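Long-range contacts in class B carbapenemase GOB-18 (Elizabethkingia meningoseptica, PDB 5K0W), which probably hydrolyses beta-lactam antibiotics, carbapenems included, as a dizinc metallo-beta-lactamase of subclass B3: residues S134-M138 against V203-K207; E23-M27 against G69-S73; T153-Q157 against T168-H172. All coordinates share one frame; numbering follows the deposited sequence. Where two conformers were deposited one is given.

Interaction 1: residues S134-M138 against V203-K207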
ATOM      1  N   SER A 134      15.438  10.819   2.191  1.00 20.30           N
ATOM      2  CA  SER A 134      15.056  11.238   3.540  1.00 19.54           C
ATOM      3  C   SER A 134      14.488  10.135   4.437  1.00 23.15           C
ATOM      4  O   SER A 134      14.213  10.414   5.597  1.00 23.13           O
ATOM      5  CB  SER A 134      14.115  12.434   3.494  1.00 22.62           C
ATOM      6  OG  SER A 134      12.933  12.065   2.811  1.00 31.39           O
ATOM      7  N   ASP A 135      14.332   8.894   3.940  1.00 20.63           N
ATOM      8  CA  ASP A 135      13.777   7.800   4.756  1.00 21.09           C
ATOM      9  C   ASP A 135      14.678   7.466   5.950  1.00 23.40           C
ATOM     10  O   ASP A 135      15.874   7.234   5.765  1.00 22.18           O
ATOM     11  CB  ASP A 135      13.497   6.544   3.909  1.00 23.58           C
ATOM     12  CG  ASP A 135      12.591   5.532   4.597  1.00 41.87           C
ATOM     13  OD1 ASP A 135      13.077   4.822   5.514  1.00 45.06           O
ATOM     14  OD2 ASP A 135      11.396   5.445   4.220  1.00 45.82           O
ATOM     15  N   TYR A 136      14.091   7.450   7.170  1.00 18.99           N
ATOM     16  CA  TYR A 136      14.755   7.145   8.445  1.00 17.49           C
ATOM     17  C   TYR A 136      15.496   5.803   8.443  1.00 20.57           C
ATOM     18  O   TYR A 136      16.390   5.585   9.270  1.00 20.53           O
ATOM     19  CB  TYR A 136      13.746   7.227   9.601  1.00 17.76           C
ATOM     20  CG  TYR A 136      12.808   6.047   9.712  1.00 19.27           C
ATOM     21  CD1 TYR A 136      11.677   5.957   8.916  1.00 20.59           C
ATOM     22  CD2 TYR A 136      13.046   5.024  10.626  1.00 20.54           C
ATOM     23  CE1 TYR A 136      10.798   4.886   9.035  1.00 21.40           C
ATOM     24  CE2 TYR A 136      12.195   3.930  10.727  1.00 21.36           C
ATOM     25  CZ  TYR A 136      11.077   3.859   9.922  1.00 30.11           C
ATOM     26  OH  TYR A 136      10.227   2.790  10.054  1.00 33.43           O
ATOM     27  N   GLU A 137      15.124   4.912   7.527  1.00 17.32           N
ATOM     28  CA  GLU A 137      15.790   3.629   7.397  1.00 18.58           C
ATOM     29  C   GLU A 137      16.300   3.395   5.983  1.00 24.66           C
ATOM     30  O   GLU A 137      17.461   3.033   5.815  1.00 25.40           O
ATOM     31  CB  GLU A 137      14.904   2.468   7.915  1.00 20.30           C
ATOM     32  CG  GLU A 137      15.495   1.065   7.784  1.00 32.93           C
ATOM     33  CD  GLU A 137      16.688   0.663   8.637  1.00 59.62           C
ATOM     34  OE1 GLU A 137      17.186   1.493   9.432  1.00 52.92           O
ATOM     35  OE2 GLU A 137      17.113  -0.508   8.517  1.00 60.85           O
ATOM     36  N   MET A 138      15.452   3.627   4.971  1.00 21.51           N
ATOM     37  CA  MET A 138      15.771   3.393   3.553  1.00 21.01           C
ATOM     38  C   MET A 138      16.715   4.413   2.895  1.00 24.47           C
ATOM     39  O   MET A 138      17.185   4.172   1.784  1.00 22.17           O
ATOM     40  CB  MET A 138      14.473   3.187   2.739  1.00 22.94           C
ATOM     41  CG  MET A 138      13.626   2.027   3.222  1.00 26.23           C
ATOM     42  SD  MET A 138      14.541   0.470   3.266  1.00 31.18           S
ATOM     43  CE  MET A 138      14.700   0.150   1.523  1.00 26.93           C
ATOM     44  N   VAL A 203       7.968  -3.618  12.194  1.00 21.62           N
ATOM     45  CA  VAL A 203       9.160  -2.833  12.576  1.00 21.81           C
ATOM     46  C   VAL A 203      10.356  -3.211  11.690  1.00 26.34           C
ATOM     47  O   VAL A 203      10.788  -4.360  11.718  1.00 24.61           O
ATOM     48  CB  VAL A 203       9.481  -2.889  14.108  1.00 25.01           C
ATOM     49  CG1 VAL A 203      10.739  -2.083  14.453  1.00 25.00           C
ATOM     50  CG2 VAL A 203       8.301  -2.399  14.932  1.00 24.39           C
ATOM     51  N   ILE A 204      10.895  -2.228  10.925  1.00 25.16           N
ATOM     52  CA  ILE A 204      12.036  -2.402  10.002  1.00 25.80           C
ATOM     53  C   ILE A 204      13.418  -2.063  10.599  1.00 29.69           C
ATOM     54  O   ILE A 204      14.447  -2.432  10.011  1.00 31.31           O
ATOM     55  CB  ILE A 204      11.789  -1.721   8.631  1.00 29.43           C
ATOM     56  CG1 ILE A 204      11.766  -0.169   8.747  1.00 29.76           C
ATOM     57  CG2 ILE A 204      10.489  -2.275   8.017  1.00 31.12           C
ATOM     58  CD1 ILE A 204      11.698   0.584   7.451  1.00 37.48           C
ATOM     59  N   VAL A 205      13.433  -1.367  11.756  1.00 24.37           N
ATOM     60  CA  VAL A 205      14.665  -0.993  12.465  1.00 24.26           C
ATOM     61  C   VAL A 205      15.117  -2.081  13.441  1.00 32.88           C
ATOM     62  O   VAL A 205      14.320  -2.607  14.225  1.00 33.74           O
ATOM     63  CB  VAL A 205      14.671   0.423  13.109  1.00 26.67           C
ATOM     64  CG1 VAL A 205      14.664   1.509  12.049  1.00 26.24           C
ATOM     65  CG2 VAL A 205      13.529   0.615  14.107  1.00 26.21           C
ATOM     66  N   ASP A 206      16.410  -2.397  13.391  1.00 32.58           N
ATOM     67  CA  ASP A 206      17.086  -3.400  14.224  1.00 33.72           C
ATOM     68  C   ASP A 206      17.521  -2.784  15.578  1.00 34.55           C
ATOM     69  O   ASP A 206      17.555  -3.487  16.585  1.00 34.14           O
ATOM     70  CB  ASP A 206      18.320  -3.956  13.479  1.00 37.43           C
ATOM     71  CG  ASP A 206      18.153  -4.114  11.964  1.00 60.38           C
ATOM     72  OD1 ASP A 206      18.106  -3.062  11.244  1.00 61.93           O
ATOM     73  OD2 ASP A 206      18.112  -5.275  11.491  1.00 69.55           O
ATOM     74  N   LYS A 207      17.828  -1.467  15.584  1.00 29.11           N
ATOM     75  CA  LYS A 207      18.242  -0.688  16.751  1.00 28.52           C
ATOM     76  C   LYS A 207      17.052  -0.149  17.599  1.00 32.83           C
ATOM     77  O   LYS A 207      15.916  -0.117  17.121  1.00 33.47           O
ATOM     78  CB  LYS A 207      19.195   0.449  16.321  1.00 30.75           C
ATOM     79  CG  LYS A 207      18.563   1.527  15.441  1.00 45.23           C
ATOM     80  CD  LYS A 207      19.558   2.635  15.086  1.00 52.67           C
ATOM     81  CE  LYS A 207      18.866   3.833  14.481  1.00 63.43           C
ATOM     82  NZ  LYS A 207      19.749   5.022  14.403  1.00 73.86           N
TER
HETATM   83  O   HOH W   1      10.274   0.700  11.776  1.00 11.07           O

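Interaction 2: residues E23-M27 against G69-S73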
ATOM      1  N   GLU A  23      17.839   0.431  -6.867  1.00 33.66           N
ATOM      2  CA  GLU A  23      17.107  -0.411  -5.917  1.00 35.26           C
ATOM      3  C   GLU A  23      18.091  -1.331  -5.193  1.00 45.06           C
ATOM      4  O   GLU A  23      19.107  -1.697  -5.794  1.00 47.56           O
ATOM      5  CB  GLU A  23      16.073  -1.272  -6.639  1.00 36.50           C
ATOM      6  CG  GLU A  23      14.889  -0.487  -7.177  1.00 45.75           C
ATOM      7  CD  GLU A  23      13.926  -1.251  -8.069  1.00 52.10           C
ATOM      8  OE1 GLU A  23      14.327  -2.280  -8.659  1.00 50.88           O
ATOM      9  OE2 GLU A  23      12.777  -0.779  -8.221  1.00 31.08           O
ATOM     10  N   PRO A  24      17.831  -1.743  -3.926  1.00 41.80           N
ATOM     11  CA  PRO A  24      18.774  -2.643  -3.254  1.00 41.65           C
ATOM     12  C   PRO A  24      19.034  -3.925  -4.042  1.00 48.01           C
ATOM     13  O   PRO A  24      18.171  -4.408  -4.795  1.00 47.83           O
ATOM     14  CB  PRO A  24      18.097  -2.924  -1.911  1.00 43.08           C
ATOM     15  CG  PRO A  24      17.220  -1.758  -1.685  1.00 47.45           C
ATOM     16  CD  PRO A  24      16.708  -1.393  -3.033  1.00 43.05           C
ATOM     17  N   GLU A  25      20.269  -4.426  -3.905  1.00 45.90           N
ATOM     18  CA  GLU A  25      20.747  -5.657  -4.511  1.00 46.14           C
ATOM     19  C   GLU A  25      20.038  -6.787  -3.721  1.00 50.18           C
ATOM     20  O   GLU A  25      19.613  -6.570  -2.575  1.00 49.68           O
ATOM     21  CB  GLU A  25      22.288  -5.768  -4.382  1.00 47.41           C
ATOM     22  CG  GLU A  25      23.066  -4.711  -5.157  1.00 57.40           C
ATOM     23  CD  GLU A  25      24.562  -4.919  -5.349  1.00 84.51           C
ATOM     24  OE1 GLU A  25      25.067  -6.029  -5.061  1.00 88.78           O
ATOM     25  OE2 GLU A  25      25.230  -3.967  -5.817  1.00 77.80           O
ATOM     26  N   ASN A  26      19.861  -7.950  -4.337  1.00 46.41           N
ATOM     27  CA  ASN A  26      19.216  -9.127  -3.725  1.00 46.72           C
ATOM     28  C   ASN A  26      17.748  -9.019  -3.197  1.00 49.72           C
ATOM     29  O   ASN A  26      17.438  -9.439  -2.075  1.00 49.01           O
ATOM     30  CB  ASN A  26      20.138  -9.883  -2.738  1.00 50.27           C
ATOM     31  N   MET A  27      16.855  -8.499  -4.043  1.00 45.20           N
ATOM     32  CA  MET A  27      15.416  -8.377  -3.774  1.00 44.03           C
ATOM     33  C   MET A  27      14.765  -9.762  -3.834  1.00 43.05           C
ATOM     34  O   MET A  27      15.226 -10.592  -4.621  1.00 41.88           O
ATOM     35  CB  MET A  27      14.788  -7.546  -4.881  1.00 47.10           C
ATOM     36  CG  MET A  27      14.650  -6.101  -4.571  1.00 51.57           C
ATOM     37  SD  MET A  27      13.921  -5.357  -6.044  1.00 56.83           S
ATOM     38  CE  MET A  27      15.419  -4.980  -6.982  1.00 54.09           C
ATOM     39  N   GLY A  69       4.364  -1.594  -6.750  1.00 25.58           N
ATOM     40  CA  GLY A  69       5.519  -2.498  -6.859  1.00 24.45           C
ATOM     41  C   GLY A  69       6.832  -1.778  -7.175  1.00 26.29           C
ATOM     42  O   GLY A  69       6.862  -0.547  -7.186  1.00 23.81           O
ATOM     43  N   THR A  70       7.928  -2.531  -7.486  1.00 24.31           N
ATOM     44  CA  THR A  70       9.260  -1.973  -7.817  1.00 23.59           C
ATOM     45  C   THR A  70       9.240  -1.317  -9.201  1.00 27.38           C
ATOM     46  O   THR A  70       8.173  -1.228  -9.804  1.00 25.75           O
ATOM     47  CB  THR A  70      10.343  -3.057  -7.732  1.00 30.07           C
ATOM     48  OG1 THR A  70      10.042  -4.093  -8.668  1.00 31.39           O
ATOM     49  CG2 THR A  70      10.513  -3.618  -6.332  1.00 29.74           C
ATOM     50  N   ALA A  71      10.406  -0.850  -9.712  1.00 25.44           N
ATOM     51  CA  ALA A  71      10.511  -0.228 -11.048  1.00 25.18           C
ATOM     52  C   ALA A  71      10.071  -1.186 -12.150  1.00 29.15           C
ATOM     53  O   ALA A  71       9.299  -0.798 -13.022  1.00 29.92           O
ATOM     54  CB  ALA A  71      11.931   0.237 -11.310  1.00 25.70           C
ATOM     55  N   GLU A  72      10.518  -2.441 -12.075  1.00 25.94           N
ATOM     56  CA  GLU A  72      10.194  -3.488 -13.046  1.00 26.61           C
ATOM     57  C   GLU A  72       8.737  -4.031 -12.976  1.00 30.65           C
ATOM     58  O   GLU A  72       8.358  -4.871 -13.790  1.00 29.49           O
ATOM     59  CB  GLU A  72      11.273  -4.599 -13.064  1.00 28.04           C
ATOM     60  CG  GLU A  72      11.508  -5.303 -11.741  1.00 42.94           C
ATOM     61  CD  GLU A  72      12.564  -4.682 -10.847  1.00 71.77           C
ATOM     62  OE1 GLU A  72      13.548  -5.392 -10.538  1.00 70.17           O
ATOM     63  OE2 GLU A  72      12.395  -3.513 -10.423  1.00 61.27           O
ATOM     64  N   SER A  73       7.932  -3.528 -12.018  1.00 29.41           N
ATOM     65  CA  SER A  73       6.531  -3.924 -11.864  0.57 29.96           C
ATOM     66  C   SER A  73       5.635  -3.104 -12.810  1.00 35.56           C
ATOM     67  O   SER A  73       4.466  -3.459 -13.014  1.00 37.54           O
ATOM     68  CB  SER A  73       6.073  -3.729 -10.424  0.57 32.76           C
ATOM     69  OG  SER A  73       5.726  -2.370 -10.231  0.57 39.05           O
TER

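Interaction 3: residues T153-Q157 against T168-H172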
ATOM      1  N   THR A 153      -1.852  16.698  -0.567  1.00 15.06           N
ATOM      2  CA  THR A 153      -1.412  16.059   0.681  1.00 15.54           C
ATOM      3  C   THR A 153      -2.627  15.702   1.531  1.00 22.43           C
ATOM      4  O   THR A 153      -3.593  16.456   1.590  1.00 21.61           O
ATOM      5  CB  THR A 153      -0.378  16.893   1.429  1.00 22.42           C
ATOM      6  OG1 THR A 153      -0.925  18.184   1.740  1.00 21.29           O
ATOM      7  CG2 THR A 153       0.928  17.024   0.655  1.00 19.72           C
ATOM      8  N   LEU A 154      -2.600  14.522   2.141  1.00 21.37           N
ATOM      9  CA  LEU A 154      -3.720  14.054   2.931  1.00 21.58           C
ATOM     10  C   LEU A 154      -3.366  13.813   4.392  1.00 24.86           C
ATOM     11  O   LEU A 154      -2.241  13.435   4.735  1.00 23.66           O
ATOM     12  CB  LEU A 154      -4.361  12.806   2.297  1.00 22.20           C
ATOM     13  CG  LEU A 154      -4.867  12.927   0.846  1.00 26.88           C
ATOM     14  CD1 LEU A 154      -5.096  11.576   0.259  1.00 27.62           C
ATOM     15  CD2 LEU A 154      -6.137  13.753   0.759  1.00 25.57           C
ATOM     16  N   LYS A 155      -4.338  14.102   5.249  1.00 21.40           N
ATOM     17  CA  LYS A 155      -4.279  13.945   6.698  1.00 20.75           C
ATOM     18  C   LYS A 155      -5.293  12.868   7.059  1.00 24.29           C
ATOM     19  O   LYS A 155      -6.093  12.475   6.216  1.00 22.92           O
ATOM     20  CB  LYS A 155      -4.613  15.273   7.400  1.00 21.53           C
ATOM     21  CG  LYS A 155      -3.435  16.217   7.506  1.00 33.11           C
ATOM     22  CD  LYS A 155      -2.745  16.134   8.867  1.00 43.17           C
ATOM     23  CE  LYS A 155      -1.531  17.020   8.941  1.00 58.25           C
ATOM     24  NZ  LYS A 155      -1.877  18.466   9.074  1.00 72.75           N
ATOM     25  N   ASP A 156      -5.249  12.378   8.297  1.00 21.81           N
ATOM     26  CA  ASP A 156      -6.170  11.359   8.771  1.00 21.49           C
ATOM     27  C   ASP A 156      -7.609  11.788   8.533  1.00 26.69           C
ATOM     28  O   ASP A 156      -7.942  12.966   8.705  1.00 26.23           O
ATOM     29  CB  ASP A 156      -5.936  11.069  10.257  1.00 22.86           C
ATOM     30  CG  ASP A 156      -6.634   9.814  10.747  1.00 36.88           C
ATOM     31  OD1 ASP A 156      -6.500   8.762  10.084  1.00 38.67           O
ATOM     32  OD2 ASP A 156      -7.288   9.877  11.816  1.00 41.73           O
ATOM     33  N   GLN A 157      -8.439  10.821   8.074  1.00 23.72           N
ATOM     34  CA  GLN A 157      -9.878  10.935   7.810  1.00 23.03           C
ATOM     35  C   GLN A 157     -10.251  11.714   6.569  1.00 27.67           C
ATOM     36  O   GLN A 157     -11.443  11.944   6.347  1.00 28.63           O
ATOM     37  CB  GLN A 157     -10.654  11.450   9.046  1.00 24.02           C
ATOM     38  CG  GLN A 157     -10.529  10.592  10.291  1.00 29.78           C
ATOM     39  CD  GLN A 157     -10.968   9.172  10.042  1.00 50.50           C
ATOM     40  OE1 GLN A 157     -10.176   8.238  10.183  1.00 47.59           O
ATOM     41  NE2 GLN A 157     -12.223   8.980   9.621  1.00 38.88           N
ATOM     42  N   THR A 168     -11.470   6.718   2.415  1.00 21.04           N
ATOM     43  CA  THR A 168     -11.059   7.475   3.589  1.00 20.45           C
ATOM     44  C   THR A 168      -9.650   7.040   3.914  1.00 24.11           C
ATOM     45  O   THR A 168      -9.390   5.832   4.016  1.00 24.26           O
ATOM     46  CB  THR A 168     -12.030   7.260   4.779  1.00 27.70           C
ATOM     47  OG1 THR A 168     -13.334   7.667   4.398  1.00 34.46           O
ATOM     48  CG2 THR A 168     -11.628   8.037   6.021  1.00 20.93           C
ATOM     49  N   LEU A 169      -8.742   8.013   4.072  1.00 19.42           N
ATOM     50  CA  LEU A 169      -7.364   7.728   4.445  1.00 18.55           C
ATOM     51  C   LEU A 169      -7.317   7.546   5.956  1.00 21.02           C
ATOM     52  O   LEU A 169      -7.795   8.402   6.698  1.00 20.64           O
ATOM     53  CB  LEU A 169      -6.429   8.872   4.018  1.00 18.41           C
ATOM     54  CG  LEU A 169      -4.923   8.586   4.157  1.00 21.75           C
ATOM     55  CD1 LEU A 169      -4.161   9.025   2.915  1.00 20.56           C
ATOM     56  CD2 LEU A 169      -4.360   9.216   5.416  1.00 22.62           C
ATOM     57  N   LEU A 170      -6.726   6.445   6.408  1.00 17.21           N
ATOM     58  CA  LEU A 170      -6.546   6.176   7.829  1.00 16.59           C
ATOM     59  C   LEU A 170      -5.040   6.249   8.097  1.00 21.24           C
ATOM     60  O   LEU A 170      -4.292   5.381   7.640  1.00 21.81           O
ATOM     61  CB  LEU A 170      -7.115   4.796   8.229  1.00 16.57           C
ATOM     62  CG  LEU A 170      -8.577   4.488   7.845  1.00 21.57           C
ATOM     63  CD1 LEU A 170      -8.898   3.030   8.040  1.00 21.44           C
ATOM     64  CD2 LEU A 170      -9.557   5.353   8.614  1.00 22.90           C
ATOM     65  N   HIS A 171      -4.592   7.305   8.794  1.00 16.51           N
ATOM     66  CA  HIS A 171      -3.193   7.503   9.139  1.00 16.54           C
ATOM     67  C   HIS A 171      -2.738   6.401  10.105  1.00 21.79           C
ATOM     68  O   HIS A 171      -3.236   6.313  11.236  1.00 22.26           O
ATOM     69  CB  HIS A 171      -3.008   8.899   9.742  1.00 17.79           C
ATOM     70  CG  HIS A 171      -1.582   9.298   9.999  1.00 21.50           C
ATOM     71  ND1 HIS A 171      -0.643   9.356   8.974  1.00 23.12           N
ATOM     72  CD2 HIS A 171      -0.991   9.703  11.145  1.00 22.45           C
ATOM     73  CE1 HIS A 171       0.485   9.750   9.541  1.00 21.67           C
ATOM     74  NE2 HIS A 171       0.326   9.968  10.841  1.00 21.94           N
ATOM     75  N   HIS A 172      -1.843   5.514   9.618  1.00 17.70           N
ATOM     76  CA  HIS A 172      -1.284   4.389  10.373  1.00 17.14           C
ATOM     77  C   HIS A 172       0.258   4.453  10.343  1.00 23.85           C
ATOM     78  O   HIS A 172       0.885   3.638   9.649  1.00 24.97           O
ATOM     79  CB  HIS A 172      -1.826   3.064   9.814  1.00 17.41           C
ATOM     80  CG  HIS A 172      -3.300   2.858  10.060  1.00 20.53           C
ATOM     81  ND1 HIS A 172      -4.063   2.065   9.228  1.00 21.80           N
ATOM     82  CD2 HIS A 172      -4.101   3.355  11.035  1.00 20.98           C
ATOM     83  CE1 HIS A 172      -5.297   2.119   9.704  1.00 20.39           C
ATOM     84  NE2 HIS A 172      -5.365   2.872  10.793  1.00 20.59           N
TER

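Interaction 1: residues S134-M138 against V203-K207
The Tyr-136 ring meets Ile-204 and Val-205 obliquely, while CB of Glu-137 lies over one face, near the rim, and a water sits at the ring edge in its plane. Val-205 CG1 comes 3.7 Å from Tyr-136 CE2, and Ile-204 CG1 is 3.6 Å from Tyr-136 OH. The water donates to Tyr-136 OH (2.7 Å) and accepts from Ile-204 N (3.1 Å), so it links the two loops where they make no direct hydrogen bond; Tyr-136 OH also bonds to the carbonyl of His-175. Glu-137 and Ile-204 run past each other in opposite directions, with Glu-137 CB 3.7 Å from Ile-204 CD1. With CG anti to N (chi1 178°) and a bend at chi2, Glu-137 brings its carboxylate to Val-205 and Asp-206. The resulting proximity of like charges, Glu-137 OE2 to Asp-206 OD1 at 3.9 Å, is probably eased by the Glu-137 to Lys-140 salt bridge. Behind this, Asp-135 OD1 accepts from Glu-137 N, an Asx turn, and from Met-138 N, an Asx motif. Ile-204 also touches the zinc ligands His-100 and His-175. Segment 134-138 follows helix 125-129, on which Asp-135 packs, while Ile-218 of helix 218-230 covers Tyr-136 and Val-205.

Interaction 2: residues E23-M27 against G69-S73
Ala-71 N donates to Glu-23 OE2 over 2.8 Å in a nearly straight bond, with an N-H...O angle of 170°. It uses the syn lone pair of the oxygen, the one on the side of OE1. The Glu-23 chain reaches this amide because it is extended beyond CG (chi2 172°), carrying the carboxylate from the N-terminal loop to the start of the turn. Around the bond OE2 also rests against carbon: Thr-70 CB and Ala-71 CB each lie 3.4 Å from Glu-23 OE2. Met-27 adds an apolar touch alongside, its SD 3.8 Å from Thr-70 CG2, and its CE approaches Glu-72 OE1 at 4.0 Å. Segment 69-73 forms a type I beta turn from Thr-70 to Ser-73, in which Ser-73 N bonds to Thr-70 O and which leads into helix 73-83. Thr-70 OG1 has its polar partner in Asn-32, and its side chain comes close to that of Asp-102, a zinc ligand. Tyr-101 packs on Glu-23, Met-27 and Thr-70 alike. The side chains of Glu-72 and Glu-23 run past each other in opposite directions, their carboxylate planes 15° apart; both are acceptors, so this is a close approach of like charges and not a bond. What ties the N-terminal loop to the turn is therefore the one bond from Ala-71 N to Glu-23 OE2, a carboxylate held by a backbone amide.

Interaction 3: residues T153-Q157 against T168-H172
Leu-169 packs its CD1 methyl across the side chain of Leu-154, lying 3.8 Å from Leu-154 CD1 and equally near its CB. The other branch, CD2, turns to the backbone, 3.8 Å from Lys-155 O, so the forked side chain spans the end of strand 152-154 and the loop that follows. Beyond it the link becomes polar. The carboxylate of Asp-156 is swung opposite the backbone N (chi1 -167°), which sets OD1 against the backbone of strand 165-171. There Asp-156 OD1 accepts from His-171 N at 2.7 Å, the donor coming on the anti side and 27° out of the carboxylate plane. One residue further on, Gln-157 N donates to Leu-169 O over 2.9 Å, nearly in line with the C=O. The Gln-157 chain bends at chi2 and lays its amide across the strand, with OE1 3.3 Å from Leu-170 CD2 and NE2 3.8 Å from Thr-168 CG2. The His-171 ring leads away from Asp-156, and its ND1 is bonded instead to Asp-121 of strand 117-121. Leu-169 also bears on Cys-180 and Phe-182 of strand 180-187. The Asp-156 carboxylate thus takes His-171 N and the Gln-157 backbone amide gives to Leu-169 O, the two polar groups flanking Leu-170. A side-chain acceptor and a backbone donor so serve the strand's polar atoms beside the Leu-154/Leu-169 apolar contact, holding the turn between the sheets.

In the fold
Interaction 2 closes before interaction 1 opens, and interaction 3 is nested inside the loop that interaction 1 closes. The centres of interactions 1 and 2 lie about 18 Å apart. Those of interactions 1 and 3 are separated by about 22 Å. Interactions 2 and 3, on opposite sides of the chain's centre, have centres about 27 Å apart, and none of the three touches another. Interactions 1 and 2 both join surface loops: the first borders the dizinc site, the second lies next to one zinc ligand but farther from the metal. Interaction 3 instead joins the edge strand 152-154 to strand 165-171, bridging the two sheets of the metallo-beta-lactamase sandwich away from the zinc ions.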